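Local coordinates for PUM-HD domain-containing protein (Caenorhabditis elegans, PDB 7CGF), which binds RNA bases through its PUM-HD, the part of the protein described here, and probably recognises target sites in mRNA 3' untranslated regions, at residues K161-V166 against Q199-H204; K151-C156 against D191-R196; H236-G241 against E271-Q276. The protein carries 2 engineered substitutions. All coordinates share one frame; numbering follows the deposited sequence. Where two conformers were deposited one is given.

How the contacts relate
Along the chain, contact 2 opens first, at 151-156, and contact 1 opens at 161-166, one turn or so further along helix 155-165. They close in the same order, at 191-196 and 199-204 on the way through helix 194-204, and so cross rather than nest. Each brackets just over thirty residues and joins the predicted Pumilio repeats 141-176 and 177-215, contact 2 where the helices begin and contact 1 where they end, with centres about 13 Å apart. Contact 3 follows in series, closing 236-241 onto 271-276 and so joining the predicted repeats 216-251 and 252-287. Glu-203 and His-236 bridge contacts 1 and 3 by a probable hydrogen bond.

Contact 1: residues K161-V166 against Q199-H204; sequences KAIEKV and QRCLEH. With nucleotides of chain B.
Ile-163 presses its CG2 methyl onto the backbone of Arg-200, 3.4 Å from Arg-200 O, and this is the close-packed half of the contact. With CG1 beside the backbone N (chi1 -67°), CG2 stands anti to it and the methyl turns into the groove between Arg-200 and His-204; His-204 CB lies 3.9 Å from it. The other branch of Ile-163 carries CD1 to the sulfur of Cys-201, a touch less certain because Cys-201 has two conformers. The more open half is polar. The extended Glu-164 brings OE2 to 3.4 Å from Arg-200 NE, a salt bridge in which the carboxylate and guanidinium planes are turned 36° apart. The bent arginine continues to its own helix, where NH2 gives Glu-203 OE1 a hydrogen bond of 2.8 Å, nearly in the guanidinium plane; NH1 reaches Gln-160. Lys-161 joins through a long ion pair to Glu-164 and a salt bridge to Glu-128. On the solvent side the His-204 ring lays one face over Glu-164 CA, a CH-pi contact of 4.1 Å from CA to the ring centroid. Next to Arg-200 in sequence, Gln-199 NE2 donates to N1 of A4 of chain B over 2.9 Å. Helices 155-165 and 194-204 run almost parallel here, their axes 9.3 Å apart, with helix 172-178 behind Ile-163 and Cys-201, helix 132-142 against Ala-162 and helix 230-240 against Leu-202.

Contact 2: residues K151-C156 against D191-R196; sequences KDQNGC and DPYGCR. Engineered in segment 151-156: Cys-156 (natural residue Asn). With nucleotides of chain B.
Two turns that lead into helices of successive predicted Pumilio repeats meet beside the RNA, where the ring of Tyr-193 lies against Gln-153. Gln-153 CA sits over the centre of one ring face, 3.5 Å from the centroid in a CH-pi contact, while Pro-192 CG covers part of the opposite face. Lys-151 O reaches the ring edge, 3.4 Å from Tyr-193 CD2. Cys-156, an engineered residue, holds SG between its backbone N and carbonyl carbon, chi1 82°, which points the sulfur at Tyr-193 CB, 3.6 Å away and oblique to the ring. Each turn is tied by an aspartate: Asp-152 OD2 caps Asn-154 N and Gly-155 N, and Asp-191 OD2 caps Tyr-193 N and Gly-194 N, the glycine in each case meeting the anti lone pair and the other N-H coming from above the carboxylate plane. The second oxygen, Asp-191 OD1, shares a water with Lys-151 O, whereas the lysine ammonium pairs with Glu-187. In PUF proteins a side chain from the helix that follows commonly lies between neighbouring bases; here it is Arg-196, whose guanidinium has A4 of chain B over one face and G5 of chain B over the other; CZ comes 3.4 Å from G5 N9. The extended Gln-153, running alongside the tyrosine, donates from NE2 to OP1 of A6 of chain B at 2.6 Å.

Contact 3: residues H236-G241 against E271-Q276; sequences HVIEHG and EKCLEQ. With nucleotides of chain B.
The carboxylate of Glu-239 and the amide of Gln-276 lie with their planes 23° apart, Gln-276 NE2 coming to 3.6 Å from Glu-239 CD. Gln-276 OE1 is turned to the aliphatic part of the same glutamate, near CG. That CG also sits over the centre of one face of the neighbouring His-240 ring. From above the carboxylate plane, Lys-272 NZ donates to Glu-239 OE1 at 3.0 Å, the salt bridge of the contact. Glu-239 has CG opposite its backbone N (chi1 -177°) and runs out extended, whereas Lys-272 bends once, at chi2, and then runs straight out to bring its ammonium to the carboxylate. Replacing Glu-239 by an alanine would probably leave the Lys-272 ammonium without its mate here and take away the surface against which the Gln-276 amide packs. Beneath these polar groups Ile-238 packs: CG2 touches Gln-276 CB at 3.7 Å and Lys-272 CG at 3.9 Å, and CD1 meets Cys-273 SG at 3.7 Å. On the RNA side Glu-271 OE2 takes two hydrogen bonds from the base of G2 of chain B, from N1 at 2.7 Å and from N2, a grip on guanine common in PUF repeats. Helices 230-240 and 266-276 run 13° from parallel here, with Ile-249 of helix 243-255 against both Ile-238 and Cys-273, helix 194-204 flanking His-236, and helix 309-319 flanking Glu-271 and Leu-274.

Contact 1: residues K161-V166 against Q199-H204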
loop_
_atom_site.group_PDB
_atom_site.type_symbol
_atom_site.label_atom_id
_atom_site.label_comp_id
_atom_site.label_asym_id
_atom_site.label_seq_id
_atom_site.Cartn_x
_atom_site.Cartn_y
_atom_site.Cartn_z
ATOM N N LYS A 161 -7.061 -2.112 3.792
ATOM C CA LYS A 161 -7.735 -1.362 4.847
ATOM C C LYS A 161 -7.988 -2.244 6.060
ATOM O O LYS A 161 -7.824 -1.802 7.204
ATOM C CB LYS A 161 -9.053 -0.776 4.327
ATOM C CG LYS A 161 -9.759 0.167 5.312
ATOM C CD LYS A 161 -8.905 1.393 5.615
ATOM C CE LYS A 161 -9.129 2.521 4.621
ATOM N NZ LYS A 161 -8.346 3.738 5.002
ATOM N N ALA A 162 -8.391 -3.500 5.833
ATOM C CA ALA A 162 -8.598 -4.417 6.953
ATOM C C ALA A 162 -7.319 -4.592 7.766
ATOM O O ALA A 162 -7.344 -4.565 9.007
ATOM C CB ALA A 162 -9.086 -5.770 6.441
ATOM N N ILE A 163 -6.194 -4.815 7.083
ATOM C CA ILE A 163 -4.920 -5.002 7.779
ATOM C C ILE A 163 -4.532 -3.747 8.541
ATOM O O ILE A 163 -3.949 -3.825 9.634
ATOM C CB ILE A 163 -3.831 -5.426 6.768
ATOM C CG1 ILE A 163 -4.148 -6.817 6.219
ATOM C CG2 ILE A 163 -2.436 -5.422 7.409
ATOM C CD1 ILE A 163 -3.414 -7.135 4.904
ATOM N N GLU A 164 -4.854 -2.575 7.991
ATOM C CA GLU A 164 -4.504 -1.317 8.641
ATOM C C GLU A 164 -5.332 -1.065 9.901
ATOM O O GLU A 164 -4.812 -0.520 10.883
ATOM C CB GLU A 164 -4.696 -0.167 7.652
ATOM C CG GLU A 164 -3.654 -0.126 6.551
ATOM C CD GLU A 164 -4.080 0.764 5.388
ATOM O OE1 GLU A 164 -5.178 1.377 5.463
ATOM O OE2 GLU A 164 -3.319 0.833 4.400
ATOM N N LYS A 165 -6.615 -1.444 9.896
ATOM C CA LYS A 165 -7.580 -0.928 10.868
ATOM C C LYS A 165 -8.123 -1.970 11.834
ATOM O O LYS A 165 -8.860 -1.605 12.757
ATOM C CB LYS A 165 -8.775 -0.283 10.141
ATOM C CG LYS A 165 -8.413 0.869 9.260
ATOM C CD LYS A 165 -7.864 2.040 10.043
ATOM C CE LYS A 165 -8.890 2.569 11.039
ATOM N NZ LYS A 165 -8.568 3.972 11.444
ATOM N N VAL A 166 -7.809 -3.244 11.651
ATOM C CA VAL A 166 -8.359 -4.304 12.486
ATOM C C VAL A 166 -7.223 -4.956 13.265
ATOM O O VAL A 166 -6.119 -5.146 12.739
ATOM C CB VAL A 166 -9.116 -5.342 11.639
ATOM C CG1 VAL A 166 -9.755 -6.392 12.519
ATOM C CG2 VAL A 166 -10.177 -4.646 10.779
ATOM N N GLN A 199 3.000 -6.097 1.686
ATOM C CA GLN A 199 3.645 -4.988 2.380
ATOM C C GLN A 199 2.842 -4.543 3.597
ATOM O O GLN A 199 3.420 -4.264 4.658
ATOM C CB GLN A 199 3.856 -3.819 1.423
ATOM C CG GLN A 199 4.910 -4.142 0.386
ATOM C CD GLN A 199 4.975 -3.104 -0.704
ATOM O OE1 GLN A 199 5.356 -1.959 -0.457
ATOM N NE2 GLN A 199 4.583 -3.493 -1.925
ATOM N N ARG A 200 1.516 -4.444 3.458
ATOM C CA ARG A 200 0.685 -4.011 4.577
ATOM C C ARG A 200 0.769 -5.004 5.732
ATOM O O ARG A 200 0.855 -4.606 6.904
ATOM C CB ARG A 200 -0.760 -3.816 4.101
ATOM C CG ARG A 200 -1.513 -2.650 4.739
ATOM C CD ARG A 200 -0.885 -1.287 4.454
ATOM N NE ARG A 200 -0.825 -1.003 3.023
ATOM C CZ ARG A 200 0.300 -0.816 2.328
ATOM N NH1 ARG A 200 0.248 -0.576 1.019
ATOM N NH2 ARG A 200 1.475 -0.845 2.926
ATOM N N CYS A 201 0.788 -6.304 5.419
ATOM C CA CYS A 201 0.975 -7.315 6.457
ATOM C C CYS A 201 2.302 -7.145 7.181
ATOM O O CYS A 201 2.362 -7.260 8.416
ATOM C CB CYS A 201 0.887 -8.711 5.854
ATOM S SG CYS A 201 -0.781 -9.158 5.444
ATOM N N LEU A 202 3.387 -6.882 6.441
ATOM C CA LEU A 202 4.690 -6.701 7.085
ATOM C C LEU A 202 4.708 -5.476 7.990
ATOM O O LEU A 202 5.424 -5.467 9.004
ATOM C CB LEU A 202 5.787 -6.594 6.022
ATOM C CG LEU A 202 5.966 -7.847 5.177
ATOM C CD1 LEU A 202 6.917 -7.540 4.013
ATOM C CD2 LEU A 202 6.491 -8.993 6.032
ATOM N N GLU A 203 3.920 -4.453 7.655
ATOM C CA GLU A 203 3.844 -3.230 8.453
ATOM C C GLU A 203 3.033 -3.409 9.728
ATOM O O GLU A 203 3.387 -2.835 10.764
ATOM C CB GLU A 203 3.218 -2.102 7.638
ATOM C CG GLU A 203 4.118 -1.533 6.577
ATOM C CD GLU A 203 3.343 -0.736 5.555
ATOM O OE1 GLU A 203 2.094 -0.697 5.653
ATOM O OE2 GLU A 203 3.984 -0.154 4.652
ATOM N N HIS A 204 1.927 -4.164 9.682
ATOM C CA HIS A 204 0.951 -4.135 10.768
ATOM C C HIS A 204 0.763 -5.443 11.520
ATOM O O HIS A 204 0.228 -5.422 12.637
ATOM C CB HIS A 204 -0.424 -3.705 10.240
ATOM C CG HIS A 204 -0.449 -2.313 9.711
ATOM N ND1 HIS A 204 -0.608 -1.214 10.528
ATOM C CD2 HIS A 204 -0.339 -1.834 8.449
ATOM C CE1 HIS A 204 -0.592 -0.116 9.790
ATOM N NE2 HIS A 204 -0.431 -0.463 8.527
ATOM P P A B 4 7.288 4.354 -11.183
ATOM O OP1 A B 4 6.620 4.806 -12.426
ATOM O OP2 A B 4 7.711 5.343 -10.168
ATOM O "O5'" A B 4 6.314 3.314 -10.489
ATOM C "C5'" A B 4 5.522 2.465 -11.295
ATOM C "C4'" A B 4 4.818 1.408 -10.493
ATOM O "O4'" A B 4 5.660 0.929 -9.420
ATOM C "C3'" A B 4 3.545 1.805 -9.771
ATOM O "O3'" A B 4 2.431 1.958 -10.631
ATOM C "C2'" A B 4 3.384 0.655 -8.791
ATOM O "O2'" A B 4 2.873 -0.487 -9.460
ATOM C "C1'" A B 4 4.841 0.369 -8.418
ATOM N N9 A B 4 5.186 0.877 -7.079
ATOM C C8 A B 4 5.610 2.072 -6.548
ATOM N N7 A B 4 5.768 2.009 -5.231
ATOM C C5 A B 4 5.403 0.696 -4.897
ATOM C C6 A B 4 5.325 -0.071 -3.716
ATOM N N6 A B 4 5.615 0.344 -2.481
ATOM N N1 A B 4 4.922 -1.350 -3.831
ATOM C C2 A B 4 4.614 -1.858 -5.003
ATOM N N3 A B 4 4.642 -1.244 -6.181
ATOM C C4 A B 4 5.045 0.022 -6.038
#

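Contact 2: residues K151-C156 against D191-R196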
loop_
_atom_site.group_PDB
_atom_site.type_symbol
_atom_site.label_atom_id
_atom_site.label_comp_id
_atom_site.label_asym_id
_atom_site.label_seq_id
_atom_site.Cartn_x
_atom_site.Cartn_y
_atom_site.Cartn_z
ATOM N N LYS A 151 -5.586 -10.154 -5.068
ATOM C CA LYS A 151 -4.979 -9.832 -6.352
ATOM C C LYS A 151 -5.846 -8.917 -7.191
ATOM O O LYS A 151 -5.544 -8.704 -8.368
ATOM C CB LYS A 151 -4.694 -11.114 -7.136
ATOM C CG LYS A 151 -3.712 -12.006 -6.446
ATOM C CD LYS A 151 -3.519 -13.281 -7.228
ATOM C CE LYS A 151 -2.665 -13.056 -8.452
ATOM N NZ LYS A 151 -2.261 -14.369 -9.036
ATOM N N ASP A 152 -6.948 -8.424 -6.638
ATOM C CA ASP A 152 -7.885 -7.611 -7.400
ATOM C C ASP A 152 -7.584 -6.137 -7.179
ATOM O O ASP A 152 -7.275 -5.725 -6.056
ATOM C CB ASP A 152 -9.332 -7.920 -7.000
ATOM C CG ASP A 152 -10.323 -7.146 -7.834
ATOM O OD1 ASP A 152 -10.471 -7.457 -9.041
ATOM O OD2 ASP A 152 -10.936 -6.203 -7.289
ATOM N N GLN A 153 -7.688 -5.349 -8.260
ATOM C CA GLN A 153 -7.433 -3.915 -8.195
ATOM C C GLN A 153 -8.274 -3.257 -7.112
ATOM O O GLN A 153 -7.811 -2.348 -6.419
ATOM C CB GLN A 153 -7.758 -3.273 -9.550
ATOM C CG GLN A 153 -7.604 -1.785 -9.595
ATOM C CD GLN A 153 -7.971 -1.266 -10.983
ATOM O OE1 GLN A 153 -8.895 -1.785 -11.611
ATOM N NE2 GLN A 153 -7.246 -0.282 -11.469
ATOM N N ASN A 154 -9.523 -3.687 -6.976
ATOM C CA ASN A 154 -10.397 -3.140 -5.943
ATOM C C ASN A 154 -10.312 -3.912 -4.628
ATOM O O ASN A 154 -10.180 -3.306 -3.550
ATOM C CB ASN A 154 -11.834 -3.112 -6.479
ATOM C CG ASN A 154 -11.975 -2.184 -7.658
ATOM O OD1 ASN A 154 -11.399 -1.089 -7.668
ATOM N ND2 ASN A 154 -12.725 -2.611 -8.668
ATOM N N GLY A 155 -10.374 -5.237 -4.710
ATOM C CA GLY A 155 -10.398 -6.063 -3.522
ATOM C C GLY A 155 -9.151 -5.919 -2.683
ATOM O O GLY A 155 -9.213 -6.015 -1.455
ATOM N N CYS A 156 -8.007 -5.667 -3.323
ATOM C CA CYS A 156 -6.777 -5.537 -2.543
ATOM C C CYS A 156 -6.809 -4.307 -1.646
ATOM O O CYS A 156 -6.130 -4.286 -0.616
ATOM C CB CYS A 156 -5.547 -5.498 -3.463
ATOM S SG CYS A 156 -5.125 -3.900 -4.233
ATOM N N ASP A 191 2.752 -9.679 -7.970
ATOM C CA ASP A 191 1.470 -9.171 -8.459
ATOM C C ASP A 191 1.334 -7.692 -8.122
ATOM O O ASP A 191 1.679 -7.277 -7.012
ATOM C CB ASP A 191 0.307 -9.949 -7.835
ATOM C CG ASP A 191 -1.037 -9.546 -8.406
ATOM O OD1 ASP A 191 -1.405 -10.066 -9.495
ATOM O OD2 ASP A 191 -1.719 -8.714 -7.767
ATOM N N PRO A 192 0.855 -6.845 -9.042
ATOM C CA PRO A 192 0.791 -5.408 -8.744
ATOM C C PRO A 192 -0.118 -5.070 -7.582
ATOM O O PRO A 192 0.068 -4.034 -6.938
ATOM C CB PRO A 192 0.245 -4.807 -10.051
ATOM C CG PRO A 192 -0.491 -5.912 -10.684
ATOM C CD PRO A 192 0.312 -7.158 -10.373
ATOM N N TYR A 193 -1.122 -5.900 -7.314
ATOM C CA TYR A 193 -2.033 -5.655 -6.202
ATOM C C TYR A 193 -1.691 -6.486 -4.974
ATOM O O TYR A 193 -1.695 -5.959 -3.843
ATOM C CB TYR A 193 -3.463 -5.935 -6.671
ATOM C CG TYR A 193 -3.771 -5.109 -7.892
ATOM C CD1 TYR A 193 -3.626 -3.719 -7.866
ATOM C CD2 TYR A 193 -4.173 -5.711 -9.080
ATOM C CE1 TYR A 193 -3.902 -2.946 -9.001
ATOM C CE2 TYR A 193 -4.443 -4.940 -10.210
ATOM C CZ TYR A 193 -4.300 -3.571 -10.156
ATOM O OH TYR A 193 -4.575 -2.817 -11.284
ATOM N N GLY A 194 -1.366 -7.767 -5.180
ATOM C CA GLY A 194 -0.983 -8.629 -4.066
ATOM C C GLY A 194 0.247 -8.139 -3.331
ATOM O O GLY A 194 0.368 -8.328 -2.121
ATOM N N CYS A 195 1.163 -7.470 -4.032
ATOM C CA CYS A 195 2.391 -7.052 -3.358
ATOM C C CYS A 195 2.100 -6.010 -2.291
ATOM O O CYS A 195 2.816 -5.939 -1.287
ATOM C CB CYS A 195 3.411 -6.515 -4.362
ATOM S SG CYS A 195 2.924 -4.926 -5.118
ATOM N N ARG A 196 1.032 -5.228 -2.475
ATOM C CA ARG A 196 0.657 -4.211 -1.507
ATOM C C ARG A 196 0.040 -4.843 -0.275
ATOM O O ARG A 196 0.203 -4.341 0.840
ATOM C CB ARG A 196 -0.331 -3.234 -2.155
ATOM C CG ARG A 196 0.207 -2.559 -3.421
ATOM C CD ARG A 196 1.140 -1.385 -3.095
ATOM N NE ARG A 196 1.405 -0.606 -4.309
ATOM C CZ ARG A 196 1.864 0.643 -4.325
ATOM N NH1 ARG A 196 2.100 1.286 -3.197
ATOM N NH2 ARG A 196 2.064 1.257 -5.487
ATOM P P G B 5 1.202 2.912 -10.214
ATOM O OP1 G B 5 0.371 3.077 -11.429
ATOM O OP2 G B 5 1.714 4.113 -9.507
ATOM O "O5'" G B 5 0.382 2.064 -9.141
ATOM C "C5'" G B 5 -0.072 0.747 -9.426
ATOM C "C4'" G B 5 -1.019 0.240 -8.363
ATOM O "O4'" G B 5 -0.421 0.382 -7.053
ATOM C "C3'" G B 5 -2.345 0.972 -8.251
ATOM O "O3'" G B 5 -3.277 0.502 -9.200
ATOM C "C2'" G B 5 -2.766 0.708 -6.809
ATOM O "O2'" G B 5 -3.377 -0.567 -6.685
ATOM C "C1'" G B 5 -1.417 0.663 -6.093
ATOM N N9 G B 5 -1.082 1.935 -5.434
ATOM C C8 G B 5 -0.584 3.075 -6.018
ATOM N N7 G B 5 -0.369 4.034 -5.160
ATOM C C5 G B 5 -0.756 3.489 -3.942
ATOM C C6 G B 5 -0.751 4.053 -2.644
ATOM O O6 G B 5 -0.403 5.189 -2.289
ATOM N N1 G B 5 -1.216 3.146 -1.698
ATOM C C2 G B 5 -1.628 1.859 -1.948
ATOM N N2 G B 5 -2.040 1.173 -0.871
ATOM N N3 G B 5 -1.649 1.313 -3.159
ATOM C C4 G B 5 -1.199 2.189 -4.094
ATOM P P A B 4 7.288 4.354 -11.183
ATOM O OP1 A B 4 6.620 4.806 -12.426
ATOM O OP2 A B 4 7.711 5.343 -10.168
ATOM O "O5'" A B 4 6.314 3.314 -10.489
ATOM C "C5'" A B 4 5.522 2.465 -11.295
ATOM C "C4'" A B 4 4.818 1.408 -10.493
ATOM O "O4'" A B 4 5.660 0.929 -9.420
ATOM C "C3'" A B 4 3.545 1.805 -9.771
ATOM O "O3'" A B 4 2.431 1.958 -10.631
ATOM C "C2'" A B 4 3.384 0.655 -8.791
ATOM O "O2'" A B 4 2.873 -0.487 -9.460
ATOM C "C1'" A B 4 4.841 0.369 -8.418
ATOM N N9 A B 4 5.186 0.877 -7.079
ATOM C C8 A B 4 5.610 2.072 -6.548
ATOM N N7 A B 4 5.768 2.009 -5.231
ATOM C C5 A B 4 5.403 0.696 -4.897
ATOM C C6 A B 4 5.325 -0.071 -3.716
ATOM N N6 A B 4 5.615 0.344 -2.481
ATOM N N1 A B 4 4.922 -1.350 -3.831
ATOM C C2 A B 4 4.614 -1.858 -5.003
ATOM N N3 A B 4 4.642 -1.244 -6.181
ATOM C C4 A B 4 5.045 0.022 -6.038
ATOM P P A B 6 -4.328 1.499 -9.888
ATOM O OP1 A B 6 -4.920 0.695 -10.981
ATOM O OP2 A B 6 -3.739 2.836 -10.118
ATOM O "O5'" A B 6 -5.455 1.688 -8.774
ATOM C "C5'" A B 6 -6.286 2.840 -8.786
ATOM C "C4'" A B 6 -7.747 2.481 -8.926
ATOM O "O4'" A B 6 -8.126 1.539 -7.898
ATOM C "C3'" A B 6 -8.701 3.648 -8.755
ATOM O "O3'" A B 6 -8.875 4.329 -9.979
ATOM C "C2'" A B 6 -9.986 3.000 -8.238
ATOM O "O2'" A B 6 -10.779 2.531 -9.324
ATOM C "C1'" A B 6 -9.447 1.794 -7.461
ATOM N N9 A B 6 -9.412 1.990 -5.993
ATOM C C8 A B 6 -10.093 1.224 -5.069
ATOM N N7 A B 6 -9.886 1.601 -3.814
ATOM C C5 A B 6 -9.015 2.684 -3.935
ATOM C C6 A B 6 -8.413 3.536 -2.983
ATOM N N6 A B 6 -8.593 3.410 -1.663
ATOM N N1 A B 6 -7.605 4.522 -3.420
ATOM C C2 A B 6 -7.406 4.660 -4.739
ATOM N N3 A B 6 -7.912 3.929 -5.728
ATOM C C4 A B 6 -8.709 2.935 -5.267
HETATM O O HOH W 1 -3.839 -9.502 -10.352
#

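Contact 3: residues H236-G241 against E271-Q276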
loop_
_atom_site.group_PDB
_atom_site.type_symbol
_atom_site.label_atom_id
_atom_site.label_comp_id
_atom_site.label_asym_id
_atom_site.label_seq_id
_atom_site.Cartn_x
_atom_site.Cartn_y
_atom_site.Cartn_z
ATOM N N HIS A 236 10.402 -3.852 2.335
ATOM C CA HIS A 236 9.590 -3.870 3.549
ATOM C C HIS A 236 10.093 -4.894 4.563
ATOM O O HIS A 236 9.976 -4.650 5.771
ATOM C CB HIS A 236 8.124 -4.119 3.190
ATOM C CG HIS A 236 7.375 -2.862 2.875
ATOM N ND1 HIS A 236 7.682 -2.064 1.794
ATOM C CD2 HIS A 236 6.369 -2.232 3.532
ATOM C CE1 HIS A 236 6.882 -1.011 1.784
ATOM N NE2 HIS A 236 6.081 -1.087 2.831
ATOM N N VAL A 237 10.628 -6.034 4.103
ATOM C CA VAL A 237 11.272 -6.998 5.009
ATOM C C VAL A 237 12.469 -6.363 5.705
ATOM O O VAL A 237 12.636 -6.489 6.923
ATOM C CB VAL A 237 11.690 -8.269 4.256
ATOM C CG1 VAL A 237 12.427 -9.241 5.234
ATOM C CG2 VAL A 237 10.472 -8.942 3.656
ATOM N N ILE A 238 13.333 -5.682 4.939
ATOM C CA ILE A 238 14.472 -4.994 5.545
ATOM C C ILE A 238 14.018 -4.053 6.653
ATOM O O ILE A 238 14.588 -4.036 7.754
ATOM C CB ILE A 238 15.275 -4.253 4.459
ATOM C CG1 ILE A 238 15.961 -5.279 3.553
ATOM C CG2 ILE A 238 16.308 -3.306 5.110
ATOM C CD1 ILE A 238 16.422 -4.725 2.180
ATOM N N GLU A 239 12.964 -3.289 6.405
ATOM C CA GLU A 239 12.548 -2.309 7.402
ATOM C C GLU A 239 11.833 -2.959 8.579
ATOM O O GLU A 239 12.096 -2.605 9.735
ATOM C CB GLU A 239 11.660 -1.252 6.764
ATOM C CG GLU A 239 11.257 -0.180 7.757
ATOM C CD GLU A 239 10.700 1.051 7.104
ATOM O OE1 GLU A 239 10.709 1.134 5.854
ATOM O OE2 GLU A 239 10.263 1.949 7.850
ATOM N N HIS A 240 10.941 -3.912 8.315
ATOM C CA HIS A 240 10.017 -4.412 9.331
ATOM C C HIS A 240 10.357 -5.802 9.849
ATOM O O HIS A 240 9.665 -6.298 10.748
ATOM C CB HIS A 240 8.587 -4.388 8.776
ATOM C CG HIS A 240 8.107 -3.016 8.438
ATOM N ND1 HIS A 240 7.724 -2.111 9.402
ATOM C CD2 HIS A 240 7.946 -2.388 7.246
ATOM C CE1 HIS A 240 7.346 -0.984 8.821
ATOM N NE2 HIS A 240 7.476 -1.124 7.514
ATOM N N GLY A 241 11.389 -6.448 9.318
ATOM C CA GLY A 241 11.788 -7.770 9.757
ATOM C C GLY A 241 12.650 -7.719 11.007
ATOM O O GLY A 241 12.873 -6.670 11.611
ATOM N N GLU A 271 20.198 -0.294 -1.798
ATOM C CA GLU A 271 20.045 1.037 -1.231
ATOM C C GLU A 271 19.279 0.986 0.080
ATOM O O GLU A 271 19.635 1.675 1.042
ATOM C CB GLU A 271 19.350 1.961 -2.229
ATOM C CG GLU A 271 20.204 2.233 -3.449
ATOM C CD GLU A 271 19.660 3.372 -4.300
ATOM O OE1 GLU A 271 19.078 4.323 -3.731
ATOM O OE2 GLU A 271 19.810 3.309 -5.537
ATOM N N LYS A 272 18.235 0.155 0.141
ATOM C CA LYS A 272 17.451 0.054 1.363
ATOM C C LYS A 272 18.291 -0.503 2.502
ATOM O O LYS A 272 18.156 -0.067 3.654
ATOM C CB LYS A 272 16.217 -0.819 1.123
ATOM C CG LYS A 272 15.241 -0.852 2.284
ATOM C CD LYS A 272 14.480 0.457 2.413
ATOM C CE LYS A 272 13.486 0.383 3.570
ATOM N NZ LYS A 272 12.731 1.649 3.754
ATOM N N CYS A 273 19.136 -1.491 2.205
ATOM C CA CYS A 273 20.062 -2.010 3.215
ATOM C C CYS A 273 20.951 -0.910 3.773
ATOM O O CYS A 273 21.246 -0.882 4.977
ATOM C CB CYS A 273 20.937 -3.108 2.626
ATOM S SG CYS A 273 20.079 -4.653 2.249
ATOM N N LEU A 274 21.417 -0.015 2.904
ATOM C CA LEU A 274 22.334 1.030 3.353
ATOM C C LEU A 274 21.617 2.098 4.167
ATOM O O LEU A 274 22.210 2.678 5.084
ATOM C CB LEU A 274 23.038 1.647 2.147
ATOM C CG LEU A 274 24.013 0.725 1.418
ATOM C CD1 LEU A 274 24.271 1.252 0.017
ATOM C CD2 LEU A 274 25.337 0.562 2.180
ATOM N N GLU A 275 20.349 2.370 3.847
ATOM C CA GLU A 275 19.557 3.350 4.584
ATOM C C GLU A 275 19.097 2.802 5.932
ATOM O O GLU A 275 19.071 3.535 6.926
ATOM C CB GLU A 275 18.349 3.776 3.740
ATOM C CG GLU A 275 18.711 4.377 2.390
ATOM C CD GLU A 275 17.529 4.465 1.423
ATOM O OE1 GLU A 275 16.502 3.775 1.629
ATOM O OE2 GLU A 275 17.628 5.229 0.442
ATOM N N GLN A 276 18.751 1.518 5.991
ATOM C CA GLN A 276 18.180 0.908 7.191
ATOM C C GLN A 276 19.184 0.135 8.031
ATOM O O GLN A 276 18.901 -0.143 9.204
ATOM C CB GLN A 276 17.049 -0.053 6.809
ATOM C CG GLN A 276 15.846 0.637 6.224
ATOM C CD GLN A 276 14.916 1.165 7.292
ATOM O OE1 GLN A 276 14.903 0.666 8.420
ATOM N NE2 GLN A 276 14.131 2.180 6.946
ATOM P P G B 2 16.901 8.361 -15.559
ATOM O OP1 G B 2 15.675 8.466 -16.384
ATOM O OP2 G B 2 17.123 9.365 -14.507
ATOM O "O5'" G B 2 16.826 6.920 -14.871
ATOM C "C5'" G B 2 16.913 5.741 -15.653
ATOM C "C4'" G B 2 16.710 4.515 -14.799
ATOM O "O4'" G B 2 17.789 4.413 -13.836
ATOM C "C3'" G B 2 15.454 4.518 -13.946
ATOM O "O3'" G B 2 14.315 4.140 -14.696
ATOM C "C2'" G B 2 15.822 3.557 -12.812
ATOM O "O2'" G B 2 15.722 2.204 -13.229
ATOM C "C1'" G B 2 17.305 3.875 -12.620
ATOM N N9 G B 2 17.522 4.844 -11.529
ATOM C C8 G B 2 17.355 6.211 -11.517
ATOM N N7 G B 2 17.622 6.759 -10.360
ATOM C C5 G B 2 17.985 5.687 -9.549
ATOM C C6 G B 2 18.385 5.644 -8.188
ATOM O O6 G B 2 18.511 6.570 -7.381
ATOM N N1 G B 2 18.667 4.336 -7.781
ATOM C C2 G B 2 18.584 3.233 -8.584
ATOM N N2 G B 2 18.883 2.062 -7.997
ATOM N N3 G B 2 18.193 3.255 -9.856
ATOM C C4 G B 2 17.926 4.512 -10.259
#